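Lipid transferase CIDEC (PDB 4IKG) transfers triacylglycerols between lipid droplets in white adipose tissue, promoting droplet fusion into a single large droplet through homodimerization of its CIDE-N domain. Local coordinates at residues 6-11 and 59-64; 44-49 and 70-75. One frame throughout, in Å; residues are numbered along the deposited sequence.

Contact 1 (6-11 and 59-64)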
ATOM      1  N   ARG A   6      -9.597  -5.002  -6.768  1.00 53.32           N
ATOM      2  CA  ARG A   6      -8.391  -5.811  -6.618  1.00 48.88           C
ATOM      3  C   ARG A   6      -8.019  -5.957  -5.146  1.00 48.07           C
ATOM      4  O   ARG A   6      -7.951  -4.964  -4.418  1.00 51.92           O
ATOM      5  CB  ARG A   6      -7.233  -5.172  -7.387  1.00 47.78           C
ATOM      6  CG  ARG A   6      -5.920  -5.936  -7.314  1.00 45.21           C
ATOM      7  CD  ARG A   6      -4.784  -5.021  -6.886  1.00 46.52           C
ATOM      8  NE  ARG A   6      -3.494  -5.468  -7.403  1.00 43.87           N
ATOM      9  CZ  ARG A   6      -2.734  -6.392  -6.825  1.00 41.07           C
ATOM     10  NH1 ARG A   6      -1.575  -6.733  -7.371  1.00 39.67           N
ATOM     11  NH2 ARG A   6      -3.133  -6.979  -5.706  1.00 40.30           N
ATOM     12  N   PRO A   7      -7.775  -7.200  -4.700  1.00 36.70           N
ATOM     13  CA  PRO A   7      -7.394  -7.466  -3.309  1.00 35.82           C
ATOM     14  C   PRO A   7      -5.976  -6.989  -3.008  1.00 35.73           C
ATOM     15  O   PRO A   7      -5.066  -7.205  -3.812  1.00 34.22           O
ATOM     16  CB  PRO A   7      -7.469  -8.991  -3.214  1.00 32.41           C
ATOM     17  CG  PRO A   7      -7.224  -9.463  -4.606  1.00 30.62           C
ATOM     18  CD  PRO A   7      -7.866  -8.437  -5.496  1.00 33.29           C
ATOM     19  N   CYS A   8      -5.797  -6.343  -1.860  1.00 31.03           N
ATOM     20  CA  CYS A   8      -4.495  -5.809  -1.478  1.00 32.78           C
ATOM     21  C   CYS A   8      -4.191  -6.096  -0.012  1.00 33.61           C
ATOM     22  O   CYS A   8      -5.019  -5.841   0.861  1.00 34.43           O
ATOM     23  CB  CYS A   8      -4.440  -4.300  -1.732  1.00 37.17           C
ATOM     24  SG  CYS A   8      -4.766  -3.798  -3.439  1.00 37.24           S
ATOM     25  N   ARG A   9      -3.005  -6.630   0.259  1.00 36.08           N
ATOM     26  CA  ARG A   9      -2.582  -6.862   1.636  1.00 35.46           C
ATOM     27  C   ARG A   9      -1.634  -5.748   2.066  1.00 40.13           C
ATOM     28  O   ARG A   9      -0.469  -5.723   1.664  1.00 40.95           O
ATOM     29  CB  ARG A   9      -1.912  -8.230   1.777  1.00 30.90           C
ATOM     30  CG  ARG A   9      -2.759  -9.380   1.246  1.00 27.22           C
ATOM     31  CD  ARG A   9      -2.090 -10.727   1.478  1.00 25.66           C
ATOM     32  NE  ARG A   9      -2.821 -11.814   0.828  1.00 24.06           N
ATOM     33  CZ  ARG A   9      -2.500 -13.100   0.932  1.00 25.08           C
ATOM     34  NH1 ARG A   9      -1.459 -13.470   1.664  1.00 26.08           N
ATOM     35  NH2 ARG A   9      -3.223 -14.018   0.302  1.00 22.73           N
ATOM     36  N   VAL A  10      -2.140  -4.823   2.876  1.00 36.80           N
ATOM     37  CA  VAL A  10      -1.373  -3.639   3.253  1.00 42.84           C
ATOM     38  C   VAL A  10      -0.870  -3.708   4.696  1.00 45.74           C
ATOM     39  O   VAL A  10      -1.650  -3.919   5.626  1.00 45.97           O
ATOM     40  CB  VAL A  10      -2.199  -2.353   3.051  1.00 47.03           C
ATOM     41  CG1 VAL A  10      -1.364  -1.124   3.366  1.00 53.83           C
ATOM     42  CG2 VAL A  10      -2.728  -2.290   1.626  1.00 44.80           C
ATOM     43  N   SER A  11       0.437  -3.530   4.870  1.00 44.34           N
ATOM     44  CA  SER A  11       1.049  -3.565   6.194  1.00 48.20           C
ATOM     45  C   SER A  11       1.544  -2.183   6.604  1.00 54.48           C
ATOM     46  O   SER A  11       1.670  -1.286   5.771  1.00 55.40           O
ATOM     47  CB  SER A  11       2.208  -4.564   6.221  1.00 45.58           C
ATOM     48  OG  SER A  11       2.885  -4.533   7.466  1.00 50.17           O
ATOM     49  N   GLU A  59      -0.372   0.144 -13.883  1.00 57.29           N
ATOM     50  CA  GLU A  59      -0.105  -1.097 -14.606  1.00 53.01           C
ATOM     51  C   GLU A  59       0.655  -2.105 -13.745  1.00 48.88           C
ATOM     52  O   GLU A  59       0.275  -3.274 -13.666  1.00 44.39           O
ATOM     53  CB  GLU A  59       0.665  -0.820 -15.902  1.00 54.06           C
ATOM     54  CG  GLU A  59      -0.158  -0.148 -16.998  1.00 56.93           C
ATOM     55  CD  GLU A  59      -0.534   1.283 -16.668  1.00 62.85           C
ATOM     56  OE1 GLU A  59       0.237   1.951 -15.947  1.00 64.27           O
ATOM     57  OE2 GLU A  59      -1.607   1.735 -17.125  1.00 65.56           O
ATOM     58  N   TYR A  60       1.726  -1.645 -13.103  1.00 36.46           N
ATOM     59  CA  TYR A  60       2.515  -2.492 -12.208  1.00 33.89           C
ATOM     60  C   TYR A  60       1.697  -2.891 -10.988  1.00 32.99           C
ATOM     61  O   TYR A  60       1.820  -4.006 -10.484  1.00 29.69           O
ATOM     62  CB  TYR A  60       3.790  -1.771 -11.764  1.00 36.59           C
ATOM     63  CG  TYR A  60       4.752  -2.624 -10.965  1.00 34.59           C
ATOM     64  CD1 TYR A  60       5.572  -3.551 -11.594  1.00 31.66           C
ATOM     65  CD2 TYR A  60       4.856  -2.488  -9.586  1.00 35.83           C
ATOM     66  CE1 TYR A  60       6.461  -4.330 -10.872  1.00 30.04           C
ATOM     67  CE2 TYR A  60       5.743  -3.261  -8.854  1.00 34.24           C
ATOM     68  CZ  TYR A  60       6.543  -4.181  -9.504  1.00 31.44           C
ATOM     69  OH  TYR A  60       7.427  -4.955  -8.787  1.00 29.69           O
ATOM     70  N   PHE A  61       0.861  -1.968 -10.520  1.00 37.54           N
ATOM     71  CA  PHE A  61      -0.002  -2.215  -9.369  1.00 37.31           C
ATOM     72  C   PHE A  61      -1.014  -3.309  -9.682  1.00 34.06           C
ATOM     73  O   PHE A  61      -1.346  -4.128  -8.824  1.00 31.83           O
ATOM     74  CB  PHE A  61      -0.721  -0.927  -8.952  1.00 41.91           C
ATOM     75  CG  PHE A  61      -1.813  -1.138  -7.938  1.00 41.87           C
ATOM     76  CD1 PHE A  61      -1.510  -1.335  -6.599  1.00 41.78           C
ATOM     77  CD2 PHE A  61      -3.145  -1.123  -8.323  1.00 42.36           C
ATOM     78  CE1 PHE A  61      -2.518  -1.523  -5.666  1.00 42.03           C
ATOM     79  CE2 PHE A  61      -4.153  -1.310  -7.393  1.00 42.58           C
ATOM     80  CZ  PHE A  61      -3.839  -1.509  -6.065  1.00 42.31           C
ATOM     81  N   GLN A  62      -1.498  -3.316 -10.920  1.00 41.46           N
ATOM     82  CA  GLN A  62      -2.450  -4.329 -11.359  1.00 37.15           C
ATOM     83  C   GLN A  62      -1.766  -5.657 -11.670  1.00 36.09           C
ATOM     84  O   GLN A  62      -2.360  -6.723 -11.506  1.00 32.81           O
ATOM     85  CB  GLN A  62      -3.229  -3.842 -12.584  1.00 37.43           C
ATOM     86  CG  GLN A  62      -4.272  -2.781 -12.278  1.00 40.89           C
ATOM     87  CD  GLN A  62      -5.372  -3.289 -11.367  1.00 39.30           C
ATOM     88  OE1 GLN A  62      -5.789  -4.443 -11.461  1.00 35.91           O
ATOM     89  NE2 GLN A  62      -5.846  -2.428 -10.475  1.00 42.96           N
ATOM     90  N   ALA A  63      -0.516  -5.590 -12.113  1.00 43.79           N
ATOM     91  CA  ALA A  63       0.197  -6.785 -12.549  1.00 40.28           C
ATOM     92  C   ALA A  63       0.746  -7.615 -11.390  1.00 39.25           C
ATOM     93  O   ALA A  63       1.022  -8.803 -11.554  1.00 39.52           O
ATOM     94  CB  ALA A  63       1.310  -6.416 -13.507  1.00 40.95           C
ATOM     95  N   LEU A  64       0.906  -6.991 -10.227  1.00 28.24           N
ATOM     96  CA  LEU A  64       1.430  -7.687  -9.055  1.00 26.78           C
ATOM     97  C   LEU A  64       0.497  -8.817  -8.622  1.00 25.05           C
ATOM     98  O   LEU A  64      -0.709  -8.763  -8.860  1.00 24.69           O
ATOM     99  CB  LEU A  64       1.659  -6.707  -7.900  1.00 29.36           C
ATOM    100  CG  LEU A  64       2.856  -5.760  -8.024  1.00 31.80           C
ATOM    101  CD1 LEU A  64       2.819  -4.693  -6.940  1.00 35.52           C
ATOM    102  CD2 LEU A  64       4.166  -6.533  -7.968  1.00 29.95           C
TER
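In the ubiquitin-like fold of the CIDE-N domain, Arg6 and Cys8, at the N-terminal side of strand 7-11, meet Phe61 in the last turn of helix 58-63, and Arg6 also reaches Leu64 just beyond it. Carbonyls at a helix C-terminus lack further turns to bind them, so a long side chain with several N-H groups suits this place. Arg6 NE donates to Phe61 O at 2.9 Å, with an N-H...O angle of 134°; the oxygen sits at the guanidinium edge but 24° out of its plane, and NH1 adds a weak bond to it. On the other branch, Arg6 NH2 bonds Pro7 O at 2.7 Å, in the guanidinium plane, so the group is held from both segments and its rotation is restricted. Arg6 NH1 lies 3.3 Å from Leu64 CB and makes a weak bond to Ala65 O.

The aliphatic part of Arg6 packs on the Phe61 ring. With CG anti to the backbone N (chi1 -180°), the chain runs toward the helix and lays CD 3.7 Å from Phe61 CZ. NE stands over the centre of the Phe61 ring, whose plane is turned 40° from the guanidinium; Arg6 CZ lies too far for more than a weak cation-pi attraction. Leu29 of helix 26-36 touches both Cys8 and Phe61. Small and apolar enough for this buried spot, Cys8 makes an oblique sulfur-aromatic contact, its SG 3.6 Å from Phe61 CZ.

Contact 2 (44-49 and 70-75). Unlike the reference sequence in segment 70-75: Ala75 (reference Lys).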
ATOM      1  N   PHE A  44       1.893   8.867   0.962  1.00 77.25           N
ATOM      2  CA  PHE A  44       2.281   9.485  -0.302  1.00 77.74           C
ATOM      3  C   PHE A  44       2.783   8.467  -1.322  1.00 71.48           C
ATOM      4  O   PHE A  44       2.738   8.715  -2.530  1.00 70.75           O
ATOM      5  CB  PHE A  44       3.347  10.560  -0.062  1.00 82.90           C
ATOM      6  CG  PHE A  44       3.715  11.342  -1.294  1.00 84.37           C
ATOM      7  CD1 PHE A  44       4.989  11.256  -1.834  1.00 82.99           C
ATOM      8  CD2 PHE A  44       2.785  12.159  -1.915  1.00 87.39           C
ATOM      9  CE1 PHE A  44       5.328  11.975  -2.968  1.00 84.52           C
ATOM     10  CE2 PHE A  44       3.120  12.879  -3.049  1.00 89.06           C
ATOM     11  CZ  PHE A  44       4.392  12.787  -3.575  1.00 87.57           C
ATOM     12  N   SER A  45       3.258   7.323  -0.840  1.00 66.90           N
ATOM     13  CA  SER A  45       3.827   6.318  -1.730  1.00 61.26           C
ATOM     14  C   SER A  45       3.440   4.899  -1.328  1.00 56.10           C
ATOM     15  O   SER A  45       3.388   4.572  -0.139  1.00 56.79           O
ATOM     16  CB  SER A  45       5.353   6.450  -1.771  1.00 61.90           C
ATOM     17  OG  SER A  45       5.925   5.534  -2.687  1.00 56.88           O
ATOM     18  N   LEU A  46       3.160   4.063  -2.323  1.00 55.36           N
ATOM     19  CA  LEU A  46       2.909   2.651  -2.073  1.00 50.25           C
ATOM     20  C   LEU A  46       4.164   1.863  -2.411  1.00 47.07           C
ATOM     21  O   LEU A  46       4.759   2.053  -3.474  1.00 46.37           O
ATOM     22  CB  LEU A  46       1.737   2.145  -2.909  1.00 47.05           C
ATOM     23  CG  LEU A  46       1.368   0.685  -2.640  1.00 41.99           C
ATOM     24  CD1 LEU A  46       0.969   0.502  -1.183  1.00 43.41           C
ATOM     25  CD2 LEU A  46       0.259   0.213  -3.565  1.00 39.05           C
ATOM     26  N   VAL A  47       4.572   0.979  -1.507  1.00 44.24           N
ATOM     27  CA  VAL A  47       5.826   0.263  -1.689  1.00 41.99           C
ATOM     28  C   VAL A  47       5.648  -1.236  -1.453  1.00 37.40           C
ATOM     29  O   VAL A  47       4.666  -1.657  -0.849  1.00 36.61           O
ATOM     30  CB  VAL A  47       6.923   0.853  -0.769  1.00 46.09           C
ATOM     31  CG1 VAL A  47       7.231  -0.074   0.406  1.00 45.37           C
ATOM     32  CG2 VAL A  47       8.176   1.162  -1.569  1.00 46.39           C
ATOM     33  N   LEU A  48       6.580  -2.043  -1.952  1.00 39.19           N
ATOM     34  CA  LEU A  48       6.554  -3.474  -1.668  1.00 35.45           C
ATOM     35  C   LEU A  48       7.184  -3.761  -0.301  1.00 37.48           C
ATOM     36  O   LEU A  48       8.263  -3.254   0.010  1.00 40.27           O
ATOM     37  CB  LEU A  48       7.262  -4.267  -2.771  1.00 31.91           C
ATOM     38  CG  LEU A  48       6.579  -4.319  -4.139  1.00 29.31           C
ATOM     39  CD1 LEU A  48       7.263  -5.333  -5.046  1.00 25.81           C
ATOM     40  CD2 LEU A  48       5.100  -4.643  -3.995  1.00 27.83           C
ATOM     41  N   GLU A  49       6.501  -4.565   0.513  1.00 54.35           N
ATOM     42  CA  GLU A  49       6.981  -4.916   1.853  1.00 56.47           C
ATOM     43  C   GLU A  49       8.223  -5.794   1.782  1.00 55.08           C
ATOM     44  O   GLU A  49       9.009  -5.860   2.727  1.00 57.61           O
ATOM     45  CB  GLU A  49       5.876  -5.625   2.654  1.00 55.48           C
ATOM     46  CG  GLU A  49       6.214  -7.046   3.131  1.00 52.32           C
ATOM     47  CD  GLU A  49       6.945  -7.071   4.469  1.00 56.19           C
ATOM     48  OE1 GLU A  49       6.621  -6.242   5.345  1.00 60.64           O
ATOM     49  OE2 GLU A  49       7.850  -7.915   4.640  1.00 54.81           O
ATOM     50  N   PHE A  70       1.770  -5.267   0.619  1.00 36.26           N
ATOM     51  CA  PHE A  70       2.198  -3.891   0.401  1.00 39.98           C
ATOM     52  C   PHE A  70       2.666  -3.224   1.686  1.00 44.63           C
ATOM     53  O   PHE A  70       2.616  -3.812   2.768  1.00 45.07           O
ATOM     54  CB  PHE A  70       1.076  -3.066  -0.226  1.00 40.90           C
ATOM     55  CG  PHE A  70       0.699  -3.510  -1.607  1.00 37.20           C
ATOM     56  CD1 PHE A  70       1.409  -3.067  -2.711  1.00 37.22           C
ATOM     57  CD2 PHE A  70      -0.367  -4.370  -1.805  1.00 34.02           C
ATOM     58  CE1 PHE A  70       1.062  -3.476  -3.984  1.00 34.27           C
ATOM     59  CE2 PHE A  70      -0.717  -4.782  -3.078  1.00 31.08           C
ATOM     60  CZ  PHE A  70      -0.001  -4.334  -4.167  1.00 31.29           C
ATOM     61  N   MET A  71       3.124  -1.986   1.546  1.00 49.22           N
ATOM     62  CA  MET A  71       3.591  -1.191   2.667  1.00 54.29           C
ATOM     63  C   MET A  71       3.472   0.283   2.306  1.00 58.43           C
ATOM     64  O   MET A  71       4.109   0.756   1.360  1.00 58.42           O
ATOM     65  CB  MET A  71       5.035  -1.546   3.014  1.00 54.68           C
ATOM     66  CG  MET A  71       5.575  -0.813   4.228  1.00 60.07           C
ATOM     67  SD  MET A  71       6.742  -1.820   5.162  1.00 59.90           S
ATOM     68  CE  MET A  71       7.886  -0.561   5.724  1.00 66.06           C
ATOM     69  N   VAL A  72       2.637   1.027   3.011  1.00 57.24           N
ATOM     70  CA  VAL A  72       2.443   2.413   2.645  1.00 61.51           C
ATOM     71  C   VAL A  72       3.507   3.242   3.256  1.00 66.23           C
ATOM     72  O   VAL A  72       3.882   3.043   4.400  1.00 68.14           O
ATOM     73  CB  VAL A  72       1.147   3.018   3.151  1.00 64.61           C
ATOM     74  CG1 VAL A  72      -0.014   2.600   2.307  1.00 61.17           C
ATOM     75  CG2 VAL A  72       0.938   2.694   4.611  1.00 66.51           C
ATOM     76  N   LEU A  73       3.975   4.199   2.490  1.00 69.92           N
ATOM     77  CA  LEU A  73       4.869   5.180   3.046  1.00 75.22           C
ATOM     78  C   LEU A  73       4.173   6.513   3.137  1.00 80.62           C
ATOM     79  O   LEU A  73       3.642   7.057   2.182  1.00 80.80           O
ATOM     80  CB  LEU A  73       6.119   5.313   2.208  1.00 74.38           C
ATOM     81  CG  LEU A  73       7.316   4.526   2.664  1.00 72.83           C
ATOM     82  CD1 LEU A  73       7.061   3.489   3.735  1.00 71.21           C
ATOM     83  CD2 LEU A  73       7.866   3.890   1.426  1.00 68.10           C
ATOM     84  N   LEU A  74       4.204   7.032   4.329  1.00 88.89           N
ATOM     85  CA  LEU A  74       3.492   8.239   4.630  1.00 94.59           C
ATOM     86  C   LEU A  74       4.417   9.411   4.499  1.00 99.54           C
ATOM     87  O   LEU A  74       5.222   9.655   5.379  1.00102.83           O
ATOM     88  CB  LEU A  74       2.952   8.169   6.069  1.00 97.61           C
ATOM     89  CG  LEU A  74       3.768   7.557   7.228  1.00 98.03           C
ATOM     90  CD1 LEU A  74       2.943   6.734   8.202  1.00 96.93           C
ATOM     91  CD2 LEU A  74       5.069   6.840   6.899  1.00 94.56           C
ATOM     92  N   ALA A  75       4.303  10.125   3.385  1.00104.26           N
ATOM     93  CA  ALA A  75       4.321  11.565   3.349  1.00110.74           C
ATOM     94  C   ALA A  75       5.466  12.168   4.175  1.00115.45           C
ATOM     95  O   ALA A  75       5.249  12.793   5.204  1.00120.74           O
ATOM     96  CB  ALA A  75       2.965  12.122   3.738  1.00114.20           C
TER
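Strands 45-48 and 70-73 form an antiparallel ladder in the mixed sheet of the ubiquitin-like CIDE-N domain, with a classic beta bulge where Phe44 and Ser45 both face Leu73. Backbone hydrogen bonds set the register. Ser45 and Leu73 are a hydrogen-bonded pair, with Leu73 N to Ser45 O at 2.7 Å and nearly straight (171° at the hydrogen). Leu73 O is gripped twice, by Ser45 N at 3.1 Å and by Phe44 N at 2.8 Å, both donors lying in its carbonyl plane. Val47 and Met71 form the next hydrogen-bonded pair: Val47 N donates to Met71 O, while the return bond from Met71 N is weak.

Apolar packing differs between the two faces. Leu46 and Val72, a non-hydrogen-bonded pair, point to the face covered by helix 26-36, where Leu46 touches Leu26, Leu29 and Leu30 and Val72 touches Val33; branched aliphatic chains suit this buried layer. Leu46 also reaches Phe70, with CD2 3.6 Å from Phe70 CD1. Its CG lies anti to the backbone N (chi1 -177°), which puts CG beside that ring, and the turn at chi2 (60°) brings both methyls to Phe70. Ser45, Val47, Met71 and Leu73 occupy the other face. There Val47 and Met71 run side by side, Val47 CG1 lying 3.7 Å from Met71 CB, and Met71 also touches Trp79.

Charge appears at the strand end, where Glu49 forms a salt bridge with Arg15 through OE1, while its CB lies 3.7 Å from Phe70 O.

In the fold
Contact 1 has no exposed touching residue, but contact 2 lies nearer the centre of the chain, buries more surface and ends in exposed residues beside the bulge, such as Phe44 and Ala75. Their chemistry follows their places: an arginine side chain binds a carbonyl in the last helical turn in contact 1, while contact 2 relies on main-chain bonds between neighbouring strands. Both reach one sheet, because strand 7-11 lies next to strand 69-73, and Phe70 N and O probably hydrogen-bond Arg9 O and Ser11 N. Leu64 provides a second junction, its CD1 packing against both Phe70 and Leu48. Helix 26-36 covers residues of both contacts, meeting Cys8 and Phe61 as well as Leu46 and Val72.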